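Local coordinates for protein phosphoribosylformylglycinamidine synthase 2 (Thermus thermophilus, PDB 3VIU) that belongs to the AIR synthase-related (PurM-like) family, carries two copies of its N- and C-terminal domain pair, and holds ADP and magnesium at distinct sites, at residues R24-R28 and V29-L33; T101-G104 and G105-D109; K139-V142 and S143-F147; V280-L284 and D285-T289. All coordinates share one frame; numbering follows the deposited sequence.

Contact 1 of 4, residues R24-R28 and V29-L33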
loop_
_atom_site.group_PDB
_atom_site.type_symbol
_atom_site.label_atom_id
_atom_site.label_comp_id
_atom_site.label_asym_id
_atom_site.label_seq_id
_atom_site.Cartn_x
_atom_site.Cartn_y
_atom_site.Cartn_z
ATOM N N ARG A 24 -7.108 1.024 -40.511
ATOM C CA ARG A 24 -5.900 1.358 -41.260
ATOM C C ARG A 24 -4.687 1.071 -40.377
ATOM O O ARG A 24 -4.835 0.751 -39.196
ATOM C CB ARG A 24 -5.895 2.842 -41.640
ATOM C CG ARG A 24 -5.623 3.774 -40.465
ATOM C CD ARG A 24 -5.462 5.222 -40.903
ATOM N NE ARG A 24 -4.868 6.038 -39.848
ATOM C CZ ARG A 24 -5.444 6.286 -38.677
ATOM N NH1 ARG A 24 -6.641 5.777 -38.406
ATOM N NH2 ARG A 24 -4.821 7.035 -37.775
ATOM N N GLU A 25 -3.491 1.185 -40.948
ATOM C CA GLU A 25 -2.266 0.958 -40.192
ATOM C C GLU A 25 -1.787 2.258 -39.560
ATOM O O GLU A 25 -1.777 3.307 -40.201
ATOM C CB GLU A 25 -1.167 0.399 -41.094
ATOM C CG GLU A 25 -1.396 -1.035 -41.525
ATOM C CD GLU A 25 -0.237 -1.582 -42.327
ATOM O OE1 GLU A 25 0.060 -1.007 -43.399
ATOM O OE2 GLU A 25 0.374 -2.580 -41.886
ATOM N N PRO A 26 -1.373 2.201 -38.289
ATOM C CA PRO A 26 -0.893 3.379 -37.569
ATOM C C PRO A 26 0.470 3.817 -38.082
ATOM O O PRO A 26 1.261 2.983 -38.515
ATOM C CB PRO A 26 -0.816 2.878 -36.135
ATOM C CG PRO A 26 -0.322 1.476 -36.334
ATOM C CD PRO A 26 -1.207 0.986 -37.469
ATOM N N ASN A 27 0.747 5.118 -38.040
ATOM C CA ASN A 27 2.050 5.601 -38.479
ATOM C C ASN A 27 3.030 5.264 -37.363
ATOM O O ASN A 27 2.652 4.606 -36.388
ATOM C CB ASN A 27 2.030 7.112 -38.737
ATOM C CG ASN A 27 1.405 7.899 -37.602
ATOM O OD1 ASN A 27 1.600 7.586 -36.428
ATOM N ND2 ASN A 27 0.661 8.940 -37.949
ATOM N N ARG A 28 4.278 5.701 -37.489
ATOM C CA ARG A 28 5.272 5.408 -36.462
ATOM C C ARG A 28 4.835 5.909 -35.077
ATOM O O ARG A 28 4.837 5.153 -34.105
ATOM C CB ARG A 28 6.618 6.030 -36.835
ATOM C CG ARG A 28 7.722 5.720 -35.838
ATOM C CD ARG A 28 8.957 6.575 -36.062
ATOM N NE ARG A 28 9.851 6.534 -34.905
ATOM C CZ ARG A 28 10.483 5.441 -34.482
ATOM N NH1 ARG A 28 10.329 4.283 -35.119
ATOM N NH2 ARG A 28 11.267 5.500 -33.412
ATOM N N VAL A 29 4.458 7.181 -34.991
ATOM C CA VAL A 29 4.030 7.765 -33.723
ATOM C C VAL A 29 2.891 6.974 -33.081
ATOM O O VAL A 29 2.985 6.563 -31.923
ATOM C CB VAL A 29 3.579 9.232 -33.910
ATOM C CG1 VAL A 29 2.975 9.762 -32.622
ATOM C CG2 VAL A 29 4.765 10.088 -34.324
ATOM N N GLU A 30 1.817 6.768 -33.838
ATOM C CA GLU A 30 0.667 6.024 -33.342
ATOM C C GLU A 30 1.073 4.636 -32.842
ATOM O O GLU A 30 0.548 4.147 -31.835
ATOM C CB GLU A 30 -0.390 5.913 -34.448
ATOM C CG GLU A 30 -1.041 7.251 -34.784
ATOM C CD GLU A 30 -1.962 7.193 -35.987
ATOM O OE1 GLU A 30 -2.810 8.103 -36.123
ATOM O OE2 GLU A 30 -1.834 6.250 -36.800
ATOM N N LEU A 31 2.018 4.008 -33.537
ATOM C CA LEU A 31 2.478 2.688 -33.137
ATOM C C LEU A 31 3.107 2.791 -31.750
ATOM O O LEU A 31 2.808 1.994 -30.858
ATOM C CB LEU A 31 3.509 2.150 -34.131
ATOM C CG LEU A 31 3.330 0.700 -34.601
ATOM C CD1 LEU A 31 4.581 0.271 -35.341
ATOM C CD2 LEU A 31 3.086 -0.231 -33.427
ATOM N N LEU A 32 3.979 3.781 -31.576
ATOM C CA LEU A 32 4.648 3.992 -30.301
ATOM C C LEU A 32 3.640 4.247 -29.179
ATOM O O LEU A 32 3.863 3.845 -28.038
ATOM C CB LEU A 32 5.648 5.152 -30.424
ATOM C CG LEU A 32 7.123 4.785 -30.682
ATOM C CD1 LEU A 32 7.227 3.527 -31.514
ATOM C CD2 LEU A 32 7.828 5.938 -31.379
ATOM N N LEU A 33 2.527 4.901 -29.503
ATOM C CA LEU A 33 1.501 5.172 -28.504
ATOM C C LEU A 33 0.883 3.859 -28.003
ATOM O O LEU A 33 0.702 3.660 -26.794
ATOM C CB LEU A 33 0.404 6.075 -29.089
ATOM C CG LEU A 33 0.785 7.497 -29.540
ATOM C CD1 LEU A 33 -0.459 8.224 -30.035
ATOM C CD2 LEU A 33 1.418 8.272 -28.393
#
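Edge-on and in its own plane, the guanidinium of R24 meets the carboxylate of E30, with R24 NH2 2.8 Å from E30 OE1 in a salt bridge. The two flat groups are not coplanar but turned 69° apart. The other guanidinium, of R28, is approached over one face: L32 CD2 sits off toward the rim, 4.0 Å from R28 NH2. The N27 amide caps helix 28-37; the N27 and E30 side chains cross at about a right angle, with the amide and carboxylate planes moderately inclined. With chi1 at 49°, N27 CG lies between backbone N and carbonyl carbon, which turns OD1 back to the first helical turn, where it accepts from E30 N at 2.7 Å along a nearly straight N-H line (172°). E30 answers with OE2, which accepts from N27 N at 3.1 Å on its anti side, well out of the carboxylate plane. These reciprocal bonds make a capping box. Just before the cap, P26 CG packs 4.1 Å from L31 CG, the apolar pairing across an N-cap known as a hydrophobic staple. Strand 350-356 supports the same end: E354 N donates to E30 OE1, E354 O accepts from R24 NH2, and V352 O accepts from N27 ND2. Both carboxylate oxygens of the buried E30 are thus satisfied, fixing the group's rotation; the arginine and the helix start would probably favour its ionised form.

Contact 2 of 4, residues T101-G104 and G105-D109. With ADP (adenosine-5'-diphosphate), chain B.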
loop_
_atom_site.group_PDB
_atom_site.type_symbol
_atom_site.label_atom_id
_atom_site.label_comp_id
_atom_site.label_asym_id
_atom_site.label_seq_id
_atom_site.Cartn_x
_atom_site.Cartn_y
_atom_site.Cartn_z
ATOM N N THR A 101 10.607 8.807 -6.749
ATOM C CA THR A 101 9.668 8.981 -7.834
ATOM C C THR A 101 8.385 8.224 -7.547
ATOM O O THR A 101 7.303 8.622 -7.979
ATOM C CB THR A 101 10.291 8.514 -9.140
ATOM O OG1 THR A 101 11.217 9.514 -9.578
ATOM C CG2 THR A 101 9.238 8.303 -10.207
ATOM N N GLY A 102 8.503 7.131 -6.805
ATOM C CA GLY A 102 7.320 6.377 -6.452
ATOM C C GLY A 102 6.488 7.253 -5.534
ATOM O O GLY A 102 5.264 7.289 -5.637
ATOM N N VAL A 103 7.156 7.981 -4.642
ATOM C CA VAL A 103 6.461 8.859 -3.711
ATOM C C VAL A 103 5.810 10.052 -4.422
ATOM O O VAL A 103 4.664 10.407 -4.133
ATOM C CB VAL A 103 7.417 9.353 -2.605
ATOM C CG1 VAL A 103 6.762 10.446 -1.782
ATOM C CG2 VAL A 103 7.778 8.194 -1.706
ATOM N N GLY A 104 6.532 10.664 -5.356
ATOM C CA GLY A 104 5.974 11.789 -6.085
ATOM C C GLY A 104 4.701 11.404 -6.825
ATOM O O GLY A 104 3.685 12.092 -6.732
ATOM N N GLY A 105 4.759 10.292 -7.555
ATOM C CA GLY A 105 3.611 9.814 -8.302
ATOM C C GLY A 105 2.380 9.512 -7.456
ATOM O O GLY A 105 1.276 9.963 -7.780
ATOM N N ILE A 106 2.552 8.754 -6.376
ATOM C CA ILE A 106 1.422 8.411 -5.518
ATOM C C ILE A 106 0.790 9.690 -4.954
ATOM O O ILE A 106 -0.431 9.790 -4.816
ATOM C CB ILE A 106 1.865 7.459 -4.351
ATOM C CG1 ILE A 106 0.642 6.839 -3.686
ATOM C CG2 ILE A 106 2.667 8.215 -3.302
ATOM C CD1 ILE A 106 -0.094 5.870 -4.567
ATOM N N LEU A 107 1.632 10.672 -4.650
ATOM C CA LEU A 107 1.181 11.949 -4.105
ATOM C C LEU A 107 0.276 12.681 -5.090
ATOM O O LEU A 107 -0.732 13.278 -4.699
ATOM C CB LEU A 107 2.389 12.828 -3.781
ATOM C CG LEU A 107 2.788 13.110 -2.332
ATOM C CD1 LEU A 107 2.372 11.983 -1.411
ATOM C CD2 LEU A 107 4.305 13.337 -2.293
ATOM N N ARG A 108 0.645 12.637 -6.367
ATOM C CA ARG A 108 -0.132 13.299 -7.400
ATOM C C ARG A 108 -1.490 12.632 -7.619
ATOM O O ARG A 108 -2.478 13.316 -7.879
ATOM C CB ARG A 108 0.667 13.354 -8.709
ATOM C CG ARG A 108 1.840 14.333 -8.652
ATOM C CD ARG A 108 2.410 14.601 -10.032
ATOM N NE ARG A 108 3.174 13.475 -10.550
ATOM C CZ ARG A 108 4.402 13.157 -10.149
ATOM N NH1 ARG A 108 5.019 12.108 -10.679
ATOM N NH2 ARG A 108 5.018 13.893 -9.227
ATOM N N ASP A 109 -1.545 11.306 -7.501
ATOM C CA ASP A 109 -2.809 10.594 -7.667
ATOM C C ASP A 109 -3.799 11.024 -6.592
ATOM O O ASP A 109 -4.988 11.176 -6.853
ATOM C CB ASP A 109 -2.618 9.078 -7.559
ATOM C CG ASP A 109 -1.949 8.483 -8.774
ATOM O OD1 ASP A 109 -2.274 8.906 -9.903
ATOM O OD2 ASP A 109 -1.110 7.576 -8.600
HETATM P PB ADP B . -1.915 5.452 -12.230
HETATM O O1B ADP B . -1.177 5.000 -13.443
HETATM O O2B ADP B . -1.029 5.142 -10.923
HETATM O O3B ADP B . -2.208 7.108 -12.366
HETATM P PA ADP B . -3.345 3.213 -12.853
HETATM O O1A ADP B . -3.733 3.385 -14.280
HETATM O O2A ADP B . -1.872 2.540 -12.789
HETATM O O3A ADP B . -3.352 4.674 -12.102
HETATM O "O5'" ADP B . -4.370 2.221 -12.057
HETATM C "C5'" ADP B . -5.476 1.880 -12.915
HETATM C "C4'" ADP B . -6.854 1.962 -12.195
HETATM O "O4'" ADP B . -7.317 0.631 -11.797
HETATM C "C3'" ADP B . -6.850 2.806 -10.895
HETATM O "O3'" ADP B . -8.123 3.446 -10.734
HETATM C "C2'" ADP B . -6.566 1.771 -9.807
HETATM O "O2'" ADP B . -7.035 2.190 -8.522
HETATM C "C1'" ADP B . -7.269 0.517 -10.332
HETATM N N9 ADP B . -6.567 -0.709 -9.926
HETATM C C8 ADP B . -5.411 -1.200 -10.466
HETATM N N7 ADP B . -5.064 -2.305 -9.874
HETATM C C5 ADP B . -5.967 -2.600 -8.915
HETATM C C6 ADP B . -6.120 -3.646 -7.968
HETATM N N6 ADP B . -5.197 -4.674 -7.901
HETATM N N1 ADP B . -7.184 -3.617 -7.136
HETATM C C2 ADP B . -8.090 -2.628 -7.184
HETATM N N3 ADP B . -7.982 -1.628 -8.060
HETATM C C4 ADP B . -6.951 -1.575 -8.932
#
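A bend at chi3 (-73°) folds the R108 chain back along helix 95-112, laying its guanidinium against G104 and G105. G104 O lies over one face of that group, offset toward the rim; R108 NH2 is 3.4 Å from G104 O, at an angle too poor for a hydrogen bond. G105 CA touches the same face, and the two glycines present backbone alone to the flat group. The polar end is held from outside, by Q305 OE1 bonded to R108 NH1. On V103, chi1 of 170° sets CG1 anti to the backbone N, where it runs beside the L107 side chain, 3.8 Å from L107 CD2. The helix itself continues regularly through the contact: G105 N donates to T101 O at 3.1 Å, and the next three amides repeat the i to i-4 pattern. In the ADP pocket, D109 OD1 and ADP O3B approach to 3.1 Å, two oxygens close together with no hydrogen bond identified; K83 NZ is hydrogen-bonded to ADP and forms a long, weak ion pair with D109 OD2. V103, I106 and L107 face the sheet, packing on L120 of strand 116-126; I106 and L107 also reach C177 of strand 172-182, and Y148 of helix 132-152 touches V103, L107 and R108.

Contact 3 of 4, residues K139-V142 and S143-F147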
loop_
_atom_site.group_PDB
_atom_site.type_symbol
_atom_site.label_atom_id
_atom_site.label_comp_id
_atom_site.label_asym_id
_atom_site.label_seq_id
_atom_site.Cartn_x
_atom_site.Cartn_y
_atom_site.Cartn_z
ATOM N N LYS A 139 19.192 1.170 1.783
ATOM C CA LYS A 139 19.712 2.504 2.022
ATOM C C LYS A 139 19.184 3.441 0.946
ATOM O O LYS A 139 18.704 4.530 1.250
ATOM C CB LYS A 139 21.242 2.494 2.021
ATOM C CG LYS A 139 21.867 1.981 3.312
ATOM C CD LYS A 139 23.331 1.608 3.106
ATOM C CE LYS A 139 24.105 1.633 4.408
ATOM N NZ LYS A 139 23.512 0.743 5.426
ATOM N N GLY A 140 19.251 2.997 -0.307
ATOM C CA GLY A 140 18.775 3.803 -1.414
ATOM C C GLY A 140 17.312 4.234 -1.359
ATOM O O GLY A 140 17.027 5.436 -1.402
ATOM N N VAL A 141 16.379 3.288 -1.253
ATOM C CA VAL A 141 14.972 3.675 -1.243
ATOM C C VAL A 141 14.558 4.500 -0.031
ATOM O O VAL A 141 13.767 5.421 -0.179
ATOM C CB VAL A 141 13.974 2.452 -1.418
ATOM C CG1 VAL A 141 14.652 1.296 -2.112
ATOM C CG2 VAL A 141 13.385 2.044 -0.100
ATOM N N VAL A 142 15.071 4.208 1.162
ATOM C CA VAL A 142 14.661 5.031 2.297
ATOM C C VAL A 142 15.285 6.432 2.192
ATOM O O VAL A 142 14.678 7.415 2.608
ATOM C CB VAL A 142 15.011 4.389 3.670
ATOM C CG1 VAL A 142 14.699 2.906 3.641
ATOM C CG2 VAL A 142 16.457 4.653 4.036
ATOM N N SER A 143 16.490 6.529 1.638
ATOM C CA SER A 143 17.121 7.837 1.458
ATOM C C SER A 143 16.226 8.627 0.513
ATOM O O SER A 143 15.881 9.776 0.784
ATOM C CB SER A 143 18.501 7.715 0.805
ATOM O OG SER A 143 19.441 7.094 1.656
ATOM N N GLY A 144 15.864 7.991 -0.602
ATOM C CA GLY A 144 15.018 8.622 -1.599
ATOM C C GLY A 144 13.627 8.959 -1.096
ATOM O O GLY A 144 13.085 10.020 -1.414
ATOM N N ILE A 145 13.044 8.058 -0.313
ATOM C CA ILE A 145 11.715 8.278 0.242
ATOM C C ILE A 145 11.747 9.472 1.194
ATOM O O ILE A 145 10.869 10.332 1.161
ATOM C CB ILE A 145 11.203 7.020 1.009
ATOM C CG1 ILE A 145 10.862 5.906 0.015
ATOM C CG2 ILE A 145 9.974 7.371 1.848
ATOM C CD1 ILE A 145 10.268 4.661 0.652
ATOM N N ALA A 146 12.769 9.519 2.040
ATOM C CA ALA A 146 12.915 10.611 3.001
ATOM C C ALA A 146 13.105 11.937 2.270
ATOM O O ALA A 146 12.555 12.965 2.673
ATOM C CB ALA A 146 14.114 10.347 3.927
ATOM N N PHE A 147 13.888 11.906 1.198
ATOM C CA PHE A 147 14.155 13.105 0.418
ATOM C C PHE A 147 12.898 13.769 -0.121
ATOM O O PHE A 147 12.686 14.961 0.077
ATOM C CB PHE A 147 15.088 12.784 -0.752
ATOM C CG PHE A 147 15.063 13.818 -1.847
ATOM C CD1 PHE A 147 14.538 13.508 -3.102
ATOM C CD2 PHE A 147 15.548 15.106 -1.623
ATOM C CE1 PHE A 147 14.497 14.464 -4.123
ATOM C CE2 PHE A 147 15.512 16.072 -2.636
ATOM C CZ PHE A 147 14.987 15.747 -3.889
#
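I145 is packed against the preceding turn of its helix along much of its length. Its CB lies 3.2 Å from V141 O. The next atom, CG1, comes closer still to that carbonyl: chi1 of -71° puts it beside the backbone N, and V141 O is 3.0 Å away. From there the chain extends to CD1, which stays 3.7 Å from V141 O and meets V141 CG2 at 4.1 Å across the contact. The two side chains lie side by side and point the same way, forming one apolar ridge along helix 132-152. The polar counterpart of this pairing is S143 with K139. S143 OG donates to K139 O at 2.7 Å, coming from above the carbonyl plane, 39° out of it, while S143 N donates to the same oxygen at 3.0 Å from the opposite face. Two donors from one residue therefore grip a single carbonyl, a common way for a serine within a helix to satisfy its hydroxyl locally. G144, I145 and A146 continue the helical bonding, I145 N reaching V141 O at 2.7 Å. K139 NZ is hydrogen-bonded to L723 O, near the far end of the chain. In the beta-alpha-beta unit made by strand 116-126, helix 132-152 and strand 156-163, V141 rests on L124 and F126 of the first strand and I145 on D122; both also touch A99 of helix 95-112, and Y414 covers V142, I145 and A146.

Contact 4 of 4, residues V280-L284 and D285-T289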
loop_
_atom_site.group_PDB
_atom_site.type_symbol
_atom_site.label_atom_id
_atom_site.label_comp_id
_atom_site.label_asym_id
_atom_site.label_seq_id
_atom_site.Cartn_x
_atom_site.Cartn_y
_atom_site.Cartn_z
ATOM N N VAL A 280 -10.045 14.468 -27.280
ATOM C CA VAL A 280 -9.200 15.603 -26.960
ATOM C C VAL A 280 -8.200 15.914 -28.074
ATOM O O VAL A 280 -7.578 15.016 -28.639
ATOM C CB VAL A 280 -8.440 15.358 -25.637
ATOM C CG1 VAL A 280 -7.831 13.980 -25.658
ATOM C CG2 VAL A 280 -7.346 16.414 -25.444
ATOM N N GLU A 281 -8.071 17.195 -28.394
ATOM C CA GLU A 281 -7.140 17.646 -29.415
ATOM C C GLU A 281 -5.949 18.237 -28.664
ATOM O O GLU A 281 -6.105 19.194 -27.897
ATOM C CB GLU A 281 -7.791 18.726 -30.290
ATOM C CG GLU A 281 -6.925 19.231 -31.450
ATOM C CD GLU A 281 -7.626 20.300 -32.298
ATOM O OE1 GLU A 281 -7.507 21.512 -31.989
ATOM O OE2 GLU A 281 -8.309 19.918 -33.267
ATOM N N LEU A 282 -4.768 17.666 -28.868
ATOM C CA LEU A 282 -3.565 18.152 -28.197
ATOM C C LEU A 282 -2.680 18.948 -29.153
ATOM O O LEU A 282 -2.352 18.493 -30.245
ATOM C CB LEU A 282 -2.774 16.970 -27.607
ATOM C CG LEU A 282 -1.390 17.230 -26.989
ATOM C CD1 LEU A 282 -1.466 18.293 -25.900
ATOM C CD2 LEU A 282 -0.852 15.925 -26.414
ATOM N N HIS A 283 -2.314 20.151 -28.736
ATOM C CA HIS A 283 -1.454 21.013 -29.534
ATOM C C HIS A 283 -0.070 20.925 -28.903
ATOM O O HIS A 283 0.239 21.667 -27.978
ATOM C CB HIS A 283 -1.965 22.452 -29.479
ATOM C CG HIS A 283 -3.318 22.641 -30.094
ATOM N ND1 HIS A 283 -3.498 22.912 -31.434
ATOM C CD2 HIS A 283 -4.560 22.599 -29.552
ATOM C CE1 HIS A 283 -4.789 23.028 -31.690
ATOM N NE2 HIS A 283 -5.456 22.842 -30.565
ATOM N N LEU A 284 0.757 20.009 -29.393
ATOM C CA LEU A 284 2.085 19.838 -28.824
ATOM C C LEU A 284 2.937 21.089 -28.833
ATOM O O LEU A 284 3.819 21.235 -27.989
ATOM C CB LEU A 284 2.840 18.702 -29.527
ATOM C CG LEU A 284 2.376 17.294 -29.135
ATOM C CD1 LEU A 284 3.146 16.246 -29.938
ATOM C CD2 LEU A 284 2.568 17.091 -27.629
ATOM N N ASP A 285 2.675 21.997 -29.767
ATOM C CA ASP A 285 3.465 23.218 -29.843
ATOM C C ASP A 285 3.270 24.114 -28.634
ATOM O O ASP A 285 4.115 24.954 -28.340
ATOM C CB ASP A 285 3.132 24.010 -31.113
ATOM C CG ASP A 285 3.442 23.239 -32.379
ATOM O OD1 ASP A 285 4.519 22.604 -32.441
ATOM O OD2 ASP A 285 2.615 23.279 -33.313
ATOM N N LEU A 286 2.157 23.945 -27.930
ATOM C CA LEU A 286 1.892 24.765 -26.753
ATOM C C LEU A 286 2.467 24.156 -25.479
ATOM O O LEU A 286 2.530 24.821 -24.439
ATOM C CB LEU A 286 0.386 24.991 -26.600
ATOM C CG LEU A 286 -0.168 26.299 -27.171
ATOM C CD1 LEU A 286 0.665 26.776 -28.330
ATOM C CD2 LEU A 286 -1.609 26.091 -27.586
ATOM N N VAL A 287 2.894 22.896 -25.570
ATOM C CA VAL A 287 3.471 22.175 -24.436
ATOM C C VAL A 287 4.870 22.705 -24.062
ATOM O O VAL A 287 5.775 22.733 -24.893
ATOM C CB VAL A 287 3.567 20.641 -24.754
ATOM C CG1 VAL A 287 4.227 19.891 -23.614
ATOM C CG2 VAL A 287 2.182 20.077 -24.998
ATOM N N PRO A 288 5.052 23.136 -22.798
ATOM C CA PRO A 288 6.325 23.664 -22.288
ATOM C C PRO A 288 7.419 22.612 -22.420
ATOM O O PRO A 288 7.271 21.497 -21.935
ATOM C CB PRO A 288 6.015 23.962 -20.822
ATOM C CG PRO A 288 4.559 24.251 -20.838
ATOM C CD PRO A 288 4.025 23.176 -21.746
ATOM N N THR A 289 8.520 22.976 -23.063
ATOM C CA THR A 289 9.622 22.050 -23.275
ATOM C C THR A 289 10.874 22.448 -22.493
ATOM O O THR A 289 11.138 23.631 -22.285
ATOM C CB THR A 289 9.979 21.967 -24.773
ATOM O OG1 THR A 289 10.243 23.287 -25.268
ATOM C CG2 THR A 289 8.839 21.343 -25.565
HETATM O O HOH W 1 6.274 21.656 -27.847
#
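Strand 279-283 stops abruptly at the join of H283 and L284, where psi falls from 92° to -26° and the chain winds into a short 3-10 turn through L286 before V287 leads it out extended. Two successive i to i-3 bonds define the turn: L286 N donates to H283 O at 3.0 Å, and V287 N to L284 O at 3.1 Å. Both donors stand above their carbonyl planes, the second more steeply at 67°, which is consistent with 3-10 winding. The turn brings V287 back over the strand end. V287 CG2 runs beside the L284 side chain, 4.0 Å from L284 CD2, and meets L282 CD1 at 4.2 Å, the L282 side chain crossing it at about a right angle. Away from this group, L286 CD2 lies 4.1 Å from H283 CB. The three apolar residues merge with the domain interior: L282 and V287 both touch V334 of strand 331-338, and L284 touches L299 and L300 of helix 296-301. D285 instead sends OD1 to R348 N. The side chains of L282, L284 and V287 are wholly apolar and gather on the interior side, so the polar work falls to D285 and to the backbone, where H283 O and L284 O each accept one amide within the turn, from L286 N and V287 N respectively.

Overall arrangement
The four contacts fall into two pairs. Contacts 2 and 3 belong to the same AIR synthase-related N-terminal domain and touch directly, V103 CG2 meeting I145 CG1 at 4.2 Å, with centres 14 Å apart; helices 95-112 and 132-152 pack there against strand 116-126. Contacts 1 and 4 belong to different domains, the linker domain and the first C-terminal domain, yet their nearest atoms are about 7 Å apart. Both touch helix 296-301 and share L300, which meets V29 of contact 1 and L282 and L284 of contact 4. Between the pairs the gaps are wide, with contacts 1 and 3 the farthest apart at 39 Å between centres. Contact 2 alone includes a residue of the ADP pocket, D109, and no contact contains a ligand of the magnesium ion.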